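Local coordinates for ABC-type branched-chain amino acid transport systems periplasmic component-like protein (Thermomonospora curvata, PDB 4N03) that probably binds fatty acids outside the cytoplasmic membrane and delivers them to an ABC transporter, at residues A[41-46]-A[79-84]; A[137-142]-A[342-347]; A[163-168]-A[195-200]. All coordinates share one frame; numbering follows the deposited sequence. Where two conformers were deposited one is given.

Contact 1 (41-46 with 79-84) and contact 2 (137-142 with 342-347) belong to the lobe built on the four-stranded parallel sheet, with centres 26 Å apart; contact 3 (163-168 with 195-200) sits at the edge of the seven-stranded sheet of the other lobe, its centre 36 Å from that of contact 1 and 37 Å from that of contact 2. Contact 1 joins the ends of two neighbouring strands and touches the palmitic acid, mixing carboxylate bonds with aromatic packing. Contact 2 is the most buried and wholly polar across its interface, one arginine and one histidine serving loop oxygens. Contact 3, partly buried, relies on one backbone bond, one isoleucine-leucine contact and a water.

Contact 1 of 3, residues A[41-46]-A[79-84]; sequences DLTGVY and VRDHGY. With PLM (palmitic acid), chain B.
Asp41, just after strand 33-40, and Asp81, at the end of strand 74-81, bring their OD1 atoms within 3.7 Å, and backbone N-H groups gather round both carboxylates. Along Asp41, CB lies near CE1 of His82 and CG near the backbone N of Tyr84. CG stands opposite the backbone N about the first torsion (chi1 -179°), which carries OD1 across to within 3.2 Å of Gly83 CA. OD1 also accepts from Thr43 N, above the carboxylate plane, and from Gly44 N on its syn lone pair, closing an Asx turn and the wider Asx motif. OD2 lies against CB of Tyr84 and takes the N-H of Tyr46, the N-cap residue of helix 47-66.

Asp81 OD1 forms a second Asx turn with Gly83 N and receives Leu42 N at 2.8 Å, almost straight at 178°; the two donors come from opposite faces of the carboxylate. Thr43 OG1 donates a hydrogen bond to the syn lone pair of Asp81 OD2, also over 2.8 Å. Loops at the C-terminal ends of the parallel strands line the cleft in the periplasmic-binding-protein fold, and this pair leads to the ligand.

The edge of Tyr46 points into the face of Tyr84, a T-shaped pair with ring centroids 5.0 Å apart and planes at 72°. Palmitic acid lies over one face of Tyr46, C4 above the ring centre, while Tyr84 OH donates to carboxylate O2 at 2.6 Å; Tyr148 OH and Ser109 OG are also hydrogen-bonded to the acid. Tyr46 OH is hydrogen-bonded to Ser256 OG. Val45 CG1 packs 3.9 Å from Tyr84 CD2, and His82, its NE2 held by Leu107 O, receives Tyr84 N at ND1 in the ring plane.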
loop_
_atom_site.group_PDB
_atom_site.type_symbol
_atom_site.label_atom_id
_atom_site.label_comp_id
_atom_site.label_asym_id
_atom_site.label_seq_id
_atom_site.Cartn_x
_atom_site.Cartn_y
_atom_site.Cartn_z
ATOM N N ASP A 41 5.201 8.427 6.430
ATOM C CA ASP A 41 5.287 9.779 5.913
ATOM C C ASP A 41 4.111 10.582 6.469
ATOM O O ASP A 41 2.974 10.341 6.101
ATOM C CB ASP A 41 5.247 9.830 4.387
ATOM C CG ASP A 41 5.366 11.217 3.853
ATOM O OD1 ASP A 41 5.794 12.098 4.626
ATOM O OD2 ASP A 41 5.036 11.439 2.669
ATOM N N LEU A 42 4.430 11.562 7.308
ATOM C CA LEU A 42 3.449 12.495 7.855
ATOM C C LEU A 42 3.553 13.876 7.259
ATOM O O LEU A 42 2.743 14.742 7.623
ATOM C CB LEU A 42 3.552 12.571 9.386
ATOM C CG LEU A 42 3.346 11.260 10.094
ATOM C CD1 LEU A 42 3.514 11.455 11.593
ATOM C CD2 LEU A 42 2.007 10.629 9.758
ATOM N N THR A 43 4.547 14.143 6.418
ATOM C CA THR A 43 4.864 15.490 5.983
ATOM C C THR A 43 5.118 15.669 4.497
ATOM O O THR A 43 5.004 16.769 3.985
ATOM C CB THR A 43 6.048 16.041 6.774
ATOM O OG1 THR A 43 7.139 15.130 6.733
ATOM C CG2 THR A 43 5.641 16.422 8.186
ATOM N N GLY A 44 5.479 14.602 3.794
ATOM C CA GLY A 44 5.774 14.645 2.375
ATOM C C GLY A 44 4.595 14.382 1.504
ATOM O O GLY A 44 3.436 14.608 1.887
ATOM N N VAL A 45 4.867 13.841 0.305
ATOM C CA VAL A 45 3.817 13.631 -0.681
ATOM C C VAL A 45 2.700 12.700 -0.181
ATOM O O VAL A 45 1.613 12.765 -0.680
ATOM C CB VAL A 45 4.413 13.188 -2.017
ATOM C CG1 VAL A 45 4.916 11.774 -1.924
ATOM C CG2 VAL A 45 3.366 13.291 -3.158
ATOM N N TYR A 46 3.006 11.820 0.761
ATOM C CA TYR A 46 1.992 10.898 1.281
ATOM C C TYR A 46 1.430 11.292 2.649
ATOM O O TYR A 46 0.715 10.507 3.230
ATOM C CB TYR A 46 2.507 9.462 1.283
ATOM C CG TYR A 46 2.629 8.951 -0.118
ATOM C CD1 TYR A 46 1.521 8.757 -0.869
ATOM C CD2 TYR A 46 3.859 8.693 -0.709
ATOM C CE1 TYR A 46 1.577 8.315 -2.180
ATOM C CE2 TYR A 46 3.948 8.229 -2.033
ATOM C CZ TYR A 46 2.809 8.051 -2.760
ATOM O OH TYR A 46 2.852 7.555 -4.028
ATOM N N VAL A 79 6.169 6.122 16.723
ATOM C CA VAL A 79 5.944 6.630 15.385
ATOM C C VAL A 79 7.032 7.581 14.990
ATOM O O VAL A 79 7.284 8.549 15.704
ATOM C CB VAL A 79 4.571 7.332 15.237
ATOM C CG1 VAL A 79 4.390 7.913 13.856
ATOM C CG2 VAL A 79 3.459 6.381 15.575
ATOM N N ARG A 80 7.644 7.323 13.827
ATOM C CA ARG A 80 8.635 8.204 13.221
ATOM C C ARG A 80 8.217 8.600 11.806
ATOM O O ARG A 80 7.630 7.813 11.071
ATOM C CB ARG A 80 10.014 7.567 13.159
ATOM C CG ARG A 80 10.719 7.454 14.496
ATOM C CD ARG A 80 11.263 8.796 14.940
ATOM N NE ARG A 80 12.079 8.615 16.127
ATOM C CZ ARG A 80 11.589 8.465 17.345
ATOM N NH1 ARG A 80 10.281 8.518 17.546
ATOM N NH2 ARG A 80 12.419 8.284 18.352
ATOM N N ASP A 81 8.535 9.833 11.436
ATOM C CA ASP A 81 8.199 10.427 10.131
ATOM C C ASP A 81 9.453 10.516 9.277
ATOM O O ASP A 81 10.344 11.300 9.596
ATOM C CB ASP A 81 7.587 11.805 10.356
ATOM C CG ASP A 81 7.252 12.523 9.080
ATOM O OD1 ASP A 81 7.151 11.895 8.017
ATOM O OD2 ASP A 81 7.095 13.747 9.115
ATOM N N HIS A 82 9.549 9.728 8.199
ATOM C CA HIS A 82 10.666 9.852 7.286
ATOM C C HIS A 82 10.426 10.836 6.164
ATOM O O HIS A 82 11.347 11.073 5.370
ATOM C CB HIS A 82 11.113 8.494 6.729
ATOM C CG HIS A 82 10.060 7.715 6.041
ATOM N ND1 HIS A 82 9.319 8.200 4.978
ATOM C CD2 HIS A 82 9.688 6.418 6.208
ATOM C CE1 HIS A 82 8.539 7.234 4.532
ATOM N NE2 HIS A 82 8.728 6.157 5.269
ATOM N N GLY A 83 9.219 11.394 6.031
ATOM C CA GLY A 83 8.937 12.437 5.068
ATOM C C GLY A 83 9.008 11.971 3.615
ATOM O O GLY A 83 9.134 12.759 2.683
ATOM N N TYR A 84 8.878 10.671 3.391
ATOM C CA TYR A 84 9.102 10.044 2.073
ATOM C C TYR A 84 10.521 10.327 1.554
ATOM O O TYR A 84 10.694 10.662 0.398
ATOM C CB TYR A 84 7.995 10.397 1.054
ATOM C CG TYR A 84 7.832 9.363 -0.041
ATOM C CD1 TYR A 84 7.320 8.132 0.229
ATOM C CD2 TYR A 84 8.139 9.658 -1.352
ATOM C CE1 TYR A 84 7.189 7.158 -0.750
ATOM C CE2 TYR A 84 7.968 8.709 -2.360
ATOM C CZ TYR A 84 7.491 7.467 -2.043
ATOM O OH TYR A 84 7.349 6.538 -3.056
HETATM C C1 PLM B . 5.638 3.529 -2.679
HETATM O O1 PLM B . 5.508 2.287 -2.834
HETATM O O2 PLM B . 6.721 4.106 -2.438
HETATM C C2 PLM B . 4.386 4.372 -2.608
HETATM C C3 PLM B . 3.814 4.245 -1.129
HETATM C C4 PLM B . 2.442 4.859 -0.968
HETATM C C5 PLM B . 1.941 4.794 0.433
HETATM C C6 PLM B . 0.509 5.292 0.726
HETATM C C7 PLM B . -0.482 4.139 0.630
HETATM C C8 PLM B . -1.936 4.517 0.704
HETATM C C9 PLM B . -2.899 3.364 0.919
HETATM C CA PLM B . -3.436 2.705 -0.373
HETATM C CB PLM B . -4.157 1.357 0.031
HETATM C CC PLM B . -3.611 0.154 -0.793
HETATM C CD PLM B . -3.826 -1.198 -0.146
HETATM C CE PLM B . -3.282 -2.412 -0.887
HETATM C CF PLM B . -2.987 -3.558 0.092
HETATM C CG PLM B . -4.181 -4.437 0.418
#

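Contact 2 of 3, residues A[137-142]-A[342-347]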
loop_
_atom_site.group_PDB
_atom_site.type_symbol
_atom_site.label_atom_id
_atom_site.label_comp_id
_atom_site.label_asym_id
_atom_site.label_seq_id
_atom_site.Cartn_x
_atom_site.Cartn_y
_atom_site.Cartn_z
ATOM N N GLY A 137 10.768 -11.815 -1.536
ATOM C CA GLY A 137 11.974 -12.626 -1.337
ATOM C C GLY A 137 12.608 -12.504 0.008
ATOM O O GLY A 137 13.708 -13.004 0.240
ATOM N N SER A 138 11.930 -11.868 0.955
ATOM C CA SER A 138 12.453 -11.797 2.330
ATOM C C SER A 138 11.492 -12.413 3.294
ATOM O O SER A 138 10.336 -11.955 3.397
ATOM C CB SER A 138 12.645 -10.376 2.788
ATOM O OG SER A 138 12.932 -10.456 4.211
ATOM N N LYS A 139 11.919 -13.395 4.081
ATOM C CA LYS A 139 11.054 -14.029 5.073
ATOM C C LYS A 139 10.440 -12.978 5.993
ATOM O O LYS A 139 9.323 -13.177 6.441
ATOM C CB LYS A 139 11.826 -15.078 5.928
ATOM C CG LYS A 139 10.953 -15.994 6.800
ATOM C CD LYS A 139 11.755 -16.934 7.718
ATOM C CE LYS A 139 10.835 -17.610 8.735
ATOM N NZ LYS A 139 11.583 -18.557 9.606
ATOM N N TYR A 140 11.209 -11.945 6.284
ATOM C CA TYR A 140 10.822 -10.992 7.322
ATOM C C TYR A 140 9.957 -9.868 6.834
ATOM O O TYR A 140 9.406 -9.122 7.675
ATOM C CB TYR A 140 12.069 -10.470 8.020
ATOM C CG TYR A 140 12.800 -11.572 8.668
ATOM C CD1 TYR A 140 12.340 -12.107 9.841
ATOM C CD2 TYR A 140 13.903 -12.166 8.072
ATOM C CE1 TYR A 140 12.955 -13.159 10.456
ATOM C CE2 TYR A 140 14.512 -13.288 8.698
ATOM C CZ TYR A 140 13.981 -13.760 9.884
ATOM O OH TYR A 140 14.542 -14.818 10.580
ATOM N N ILE A 141 9.771 -9.706 5.530
ATOM C CA ILE A 141 8.967 -8.621 4.979
ATOM C C ILE A 141 7.710 -9.186 4.396
ATOM O O ILE A 141 7.786 -10.053 3.522
ATOM C CB ILE A 141 9.730 -7.803 3.938
ATOM C CG1 ILE A 141 11.015 -7.234 4.542
ATOM C CG2 ILE A 141 8.814 -6.719 3.396
ATOM C CD1 ILE A 141 11.909 -6.528 3.536
ATOM N N GLN A 142 6.542 -8.783 4.899
ATOM C CA GLN A 142 5.290 -9.176 4.262
ATOM C C GLN A 142 4.798 -8.109 3.344
ATOM O O GLN A 142 4.277 -7.079 3.805
ATOM C CB GLN A 142 4.218 -9.451 5.311
ATOM C CG GLN A 142 2.879 -9.835 4.687
ATOM C CD GLN A 142 3.046 -11.152 3.919
ATOM O OE1 GLN A 142 3.410 -12.160 4.511
ATOM N NE2 GLN A 142 2.757 -11.144 2.638
ATOM N N ALA A 342 5.121 -17.494 13.612
ATOM C CA ALA A 342 3.677 -17.367 13.829
ATOM C C ALA A 342 3.027 -16.727 12.606
ATOM O O ALA A 342 2.032 -17.214 12.093
ATOM C CB ALA A 342 3.377 -16.552 15.080
ATOM N N HIS A 343 3.612 -15.633 12.101
ATOM C CA HIS A 343 3.058 -14.981 10.932
ATOM C C HIS A 343 3.024 -15.929 9.706
ATOM O O HIS A 343 2.032 -16.067 9.012
ATOM C CB HIS A 343 3.888 -13.736 10.570
ATOM C CG HIS A 343 3.416 -13.102 9.314
ATOM N ND1 HIS A 343 2.152 -12.598 9.137
ATOM C CD2 HIS A 343 4.033 -13.009 8.110
ATOM C CE1 HIS A 343 2.022 -12.162 7.898
ATOM N NE2 HIS A 343 3.159 -12.406 7.250
ATOM N N ARG A 344 4.147 -16.575 9.437
ATOM C CA ARG A 344 4.356 -17.362 8.202
ATOM C C ARG A 344 3.688 -18.715 8.271
ATOM O O ARG A 344 3.827 -19.495 7.311
ATOM C CB ARG A 344 5.828 -17.556 7.903
ATOM C CG ARG A 344 6.568 -16.279 7.555
ATOM C CD ARG A 344 6.575 -15.971 6.109
ATOM N NE ARG A 344 7.087 -14.654 5.779
ATOM C CZ ARG A 344 6.503 -13.833 4.928
ATOM N NH1 ARG A 344 5.414 -14.160 4.296
ATOM N NH2 ARG A 344 7.073 -12.669 4.656
ATOM N N SER A 345 3.018 -19.026 9.376
ATOM C CA SER A 345 2.165 -20.204 9.492
ATOM C C SER A 345 0.793 -20.012 8.898
ATOM O O SER A 345 0.076 -20.989 8.714
ATOM C CB SER A 345 2.110 -20.690 10.932
ATOM O OG SER A 345 1.285 -19.844 11.734
ATOM N N GLU A 346 0.444 -18.785 8.512
ATOM C CA GLU A 346 -0.932 -18.478 8.044
ATOM C C GLU A 346 -1.060 -18.547 6.570
ATOM O O GLU A 346 -0.524 -17.671 5.829
ATOM C CB GLU A 346 -1.285 -17.063 8.546
ATOM C CG GLU A 346 -2.641 -16.562 8.112
ATOM C CD GLU A 346 -3.755 -17.463 8.570
ATOM O OE1 GLU A 346 -4.197 -18.340 7.828
ATOM O OE2 GLU A 346 -4.231 -17.306 9.720
ATOM N N ALA A 347 -1.668 -19.585 6.048
ATOM C CA ALA A 347 -1.916 -19.793 4.622
ATOM C C ALA A 347 -3.204 -19.185 4.088
ATOM O O ALA A 347 -3.408 -19.110 2.882
ATOM C CB ALA A 347 -1.890 -21.276 4.291
#
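Arg344 reaches across to the loop 137-142 and grips the backbone oxygen of Lys139 side-on. NE donates to Lys139 O at 2.8 Å and NH2 to the same oxygen at 2.9 Å, the oxygen lying in the guanidinium plane. The two donors meet the carbonyl differently: NE is tilted slightly from its plane, whereas NH2 stands well above it. A sharp bend at chi2 (-90°) turns the arginine chain toward this oxygen. Ile141 O lies at the same guanidinium edge, 2.9 Å from NH2. Charge on the buried arginine would probably polarise the carbonyl of Lys139.

Side-chain bonding centres on Gln142 OE1, which accepts from His343 NE2 at 2.8 Å along a nearly straight line (165°). The oxygen sits close to the imidazole plane, although amide and ring are turned 61° against each other. Arg344 NH1 adds a weak, strongly bent bond to OE1 and has a better partner in Phe359 O. The imidazole carbon CD2 lies over one face of the guanidinium, and the ring also meets Phe125 and Phe359.

Backbone bonds shape both partners. Ile141 N returns to Ser138 O in a type I turn, with Ser138 OG, also hydrogen-bonded to Glu120 OE1, closing an ST turn on Tyr140 N; Glu346 N returns to His343 O in another type I turn.

The outcome is a hydrogen-bonded tie between the loop following strand 126-129, the last of the parallel sheet, and the end of a helix some 200 residues later, consistent with the periplasmic-binding-protein fold, whose chain crosses between lobes and returns.

Contact 3 of 3, residues A[163-168]-A[195-200]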
loop_
_atom_site.group_PDB
_atom_site.type_symbol
_atom_site.label_atom_id
_atom_site.label_comp_id
_atom_site.label_asym_id
_atom_site.label_seq_id
_atom_site.Cartn_x
_atom_site.Cartn_y
_atom_site.Cartn_z
ATOM N N LYS A 163 -12.860 -1.609 -23.590
ATOM C CA LYS A 163 -12.773 -0.926 -24.880
ATOM C C LYS A 163 -12.304 0.530 -24.741
ATOM O O LYS A 163 -12.545 1.360 -25.626
ATOM C CB LYS A 163 -14.066 -1.090 -25.676
ATOM C CG LYS A 163 -14.423 -2.544 -25.889
ATOM C CD LYS A 163 -15.642 -2.737 -26.777
ATOM C CE LYS A 163 -15.376 -2.484 -28.253
ATOM N NZ LYS A 163 -16.536 -2.870 -29.091
ATOM N N LEU A 164 -11.624 0.824 -23.638
ATOM C CA LEU A 164 -11.014 2.122 -23.443
ATOM C C LEU A 164 -9.699 2.230 -24.206
ATOM O O LEU A 164 -9.241 3.328 -24.478
ATOM C CB LEU A 164 -10.819 2.386 -21.952
ATOM C CG LEU A 164 -12.107 2.549 -21.123
ATOM C CD1 LEU A 164 -11.782 2.678 -19.651
ATOM C CD2 LEU A 164 -12.911 3.731 -21.588
ATOM N N ILE A 165 -9.116 1.072 -24.530
ATOM C CA ILE A 165 -7.994 0.956 -25.441
ATOM C C ILE A 165 -8.264 -0.240 -26.340
ATOM O O ILE A 165 -9.109 -1.063 -26.049
ATOM C CB ILE A 165 -6.651 0.812 -24.714
ATOM C CG1 ILE A 165 -6.652 -0.427 -23.856
ATOM C CG2 ILE A 165 -6.350 2.051 -23.896
ATOM C CD1 ILE A 165 -5.337 -0.699 -23.148
ATOM N N LYS A 166 -7.503 -0.305 -27.417
ATOM C CA LYS A 166 -7.563 -1.419 -28.369
ATOM C C LYS A 166 -6.159 -1.755 -28.843
ATOM O O LYS A 166 -5.237 -0.987 -28.661
ATOM C CB LYS A 166 -8.437 -1.054 -29.539
ATOM C CG LYS A 166 -7.908 0.069 -30.405
ATOM C CD LYS A 166 -8.887 0.497 -31.493
ATOM C CE LYS A 166 -8.287 1.618 -32.340
ATOM N NZ LYS A 166 -7.817 2.841 -31.606
ATOM N N LYS A 167 -6.009 -2.944 -29.429
ATOM C CA LYS A 167 -4.734 -3.363 -29.953
ATOM C C LYS A 167 -4.143 -2.287 -30.852
ATOM O O LYS A 167 -4.851 -1.700 -31.657
ATOM C CB LYS A 167 -4.855 -4.697 -30.721
ATOM C CG LYS A 167 -3.561 -5.245 -31.294
ATOM C CD LYS A 167 -3.779 -6.617 -31.904
ATOM C CE LYS A 167 -2.443 -7.190 -32.334
ATOM N NZ LYS A 167 -2.618 -8.567 -32.857
ATOM N N GLY A 168 -2.855 -2.004 -30.689
ATOM C CA GLY A 168 -2.170 -0.984 -31.469
ATOM C C GLY A 168 -2.103 0.376 -30.801
ATOM O O GLY A 168 -1.368 1.226 -31.222
ATOM N N LEU A 195 -0.377 -7.712 -25.305
ATOM C CA LEU A 195 -1.601 -7.222 -25.904
ATOM C C LEU A 195 -1.410 -6.432 -27.165
ATOM O O LEU A 195 -2.413 -6.061 -27.775
ATOM C CB LEU A 195 -2.388 -6.399 -24.899
ATOM C CG LEU A 195 -2.863 -7.152 -23.640
ATOM C CD1 LEU A 195 -3.418 -6.201 -22.599
ATOM C CD2 LEU A 195 -3.876 -8.237 -23.980
ATOM N N GLY A 196 -0.169 -6.148 -27.564
ATOM C CA GLY A 196 0.036 -5.399 -28.795
ATOM C C GLY A 196 -0.139 -3.906 -28.665
ATOM O O GLY A 196 -0.642 -3.278 -29.575
ATOM N N LEU A 197 0.376 -3.359 -27.566
ATOM C CA LEU A 197 0.304 -1.930 -27.258
ATOM C C LEU A 197 1.692 -1.334 -27.246
ATOM O O LEU A 197 2.664 -2.044 -27.006
ATOM C CB LEU A 197 -0.366 -1.647 -25.917
ATOM C CG LEU A 197 -1.728 -2.335 -25.705
ATOM C CD1 LEU A 197 -2.108 -2.306 -24.253
ATOM C CD2 LEU A 197 -2.801 -1.595 -26.481
ATOM N N GLU A 198 1.807 -0.055 -27.515
ATOM C CA GLU A 198 3.053 0.681 -27.364
ATOM C C GLU A 198 3.054 1.399 -26.004
ATOM O O GLU A 198 1.978 1.664 -25.417
ATOM C CB GLU A 198 3.161 1.749 -28.482
ATOM C CG GLU A 198 3.200 1.216 -29.921
ATOM C CD GLU A 198 3.406 2.346 -30.933
ATOM O OE1 GLU A 198 4.104 3.330 -30.587
ATOM O OE2 GLU A 198 2.910 2.232 -32.076
ATOM N N VAL A 199 4.221 1.705 -25.463
ATOM C CA VAL A 199 4.347 2.426 -24.194
ATOM C C VAL A 199 5.273 3.618 -24.350
ATOM O O VAL A 199 6.368 3.474 -24.906
ATOM C CB VAL A 199 4.891 1.533 -23.046
ATOM C CG1 VAL A 199 4.907 2.255 -21.711
ATOM C CG2 VAL A 199 4.035 0.290 -22.918
ATOM N N PHE A 200 4.848 4.766 -23.877
ATOM C CA PHE A 200 5.636 5.965 -23.784
ATOM C C PHE A 200 5.882 6.202 -22.297
ATOM O O PHE A 200 4.922 6.289 -21.486
ATOM C CB PHE A 200 4.882 7.154 -24.403
ATOM C CG PHE A 200 5.522 8.483 -24.183
ATOM C CD1 PHE A 200 6.792 8.716 -24.554
ATOM C CD2 PHE A 200 4.808 9.497 -23.577
ATOM C CE1 PHE A 200 7.398 9.936 -24.335
ATOM C CE2 PHE A 200 5.365 10.732 -23.390
ATOM C CZ PHE A 200 6.676 10.947 -23.773
HETATM O O HOH W 1 0.598 0.485 -33.051
#
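Leu197 and Gly168 join the two segments at the edge of an alpha/beta sheet: segment 163-168 leads into strand 170-176 and segment 195-200 into the neighbouring parallel strand 198-204, with helix 179-195 as the connection of a beta-alpha-beta crossover. Leu197 has the most surface buried by the contact. Its two methyl groups divide the work. CD1 meets Ile165 CD1 at 3.8 Å, the two side chains crossing at about a right angle, while CD2 presses against the backbone, 3.3 Å from Lys166 O. The first torsion of Leu197 sets CG opposite the carbonyl carbon (chi1 -51°), directing the fork toward segment 163-168. Leu171 and Ala192 extend this apolar patch between the strands and the helix.

Gly168 supplies the one direct hydrogen bond between the segments: its N donates to Gly196 O at 2.8 Å, with the N-H...O angle at 145° and the donor tilted 30° from the carbonyl plane. Both glycines have positive phi, and Gly196 is the first residue past helix 179-195.

Beside this bond the extended side chain of Lys167 begins by passing the helix end, CG lying 3.8 Å from Leu195 O and nearly as close to Gly196 O. At the solvent side one water donates to both segments, to Gly168 O at 2.8 Å and to Glu198 OE2 at 3.1 Å.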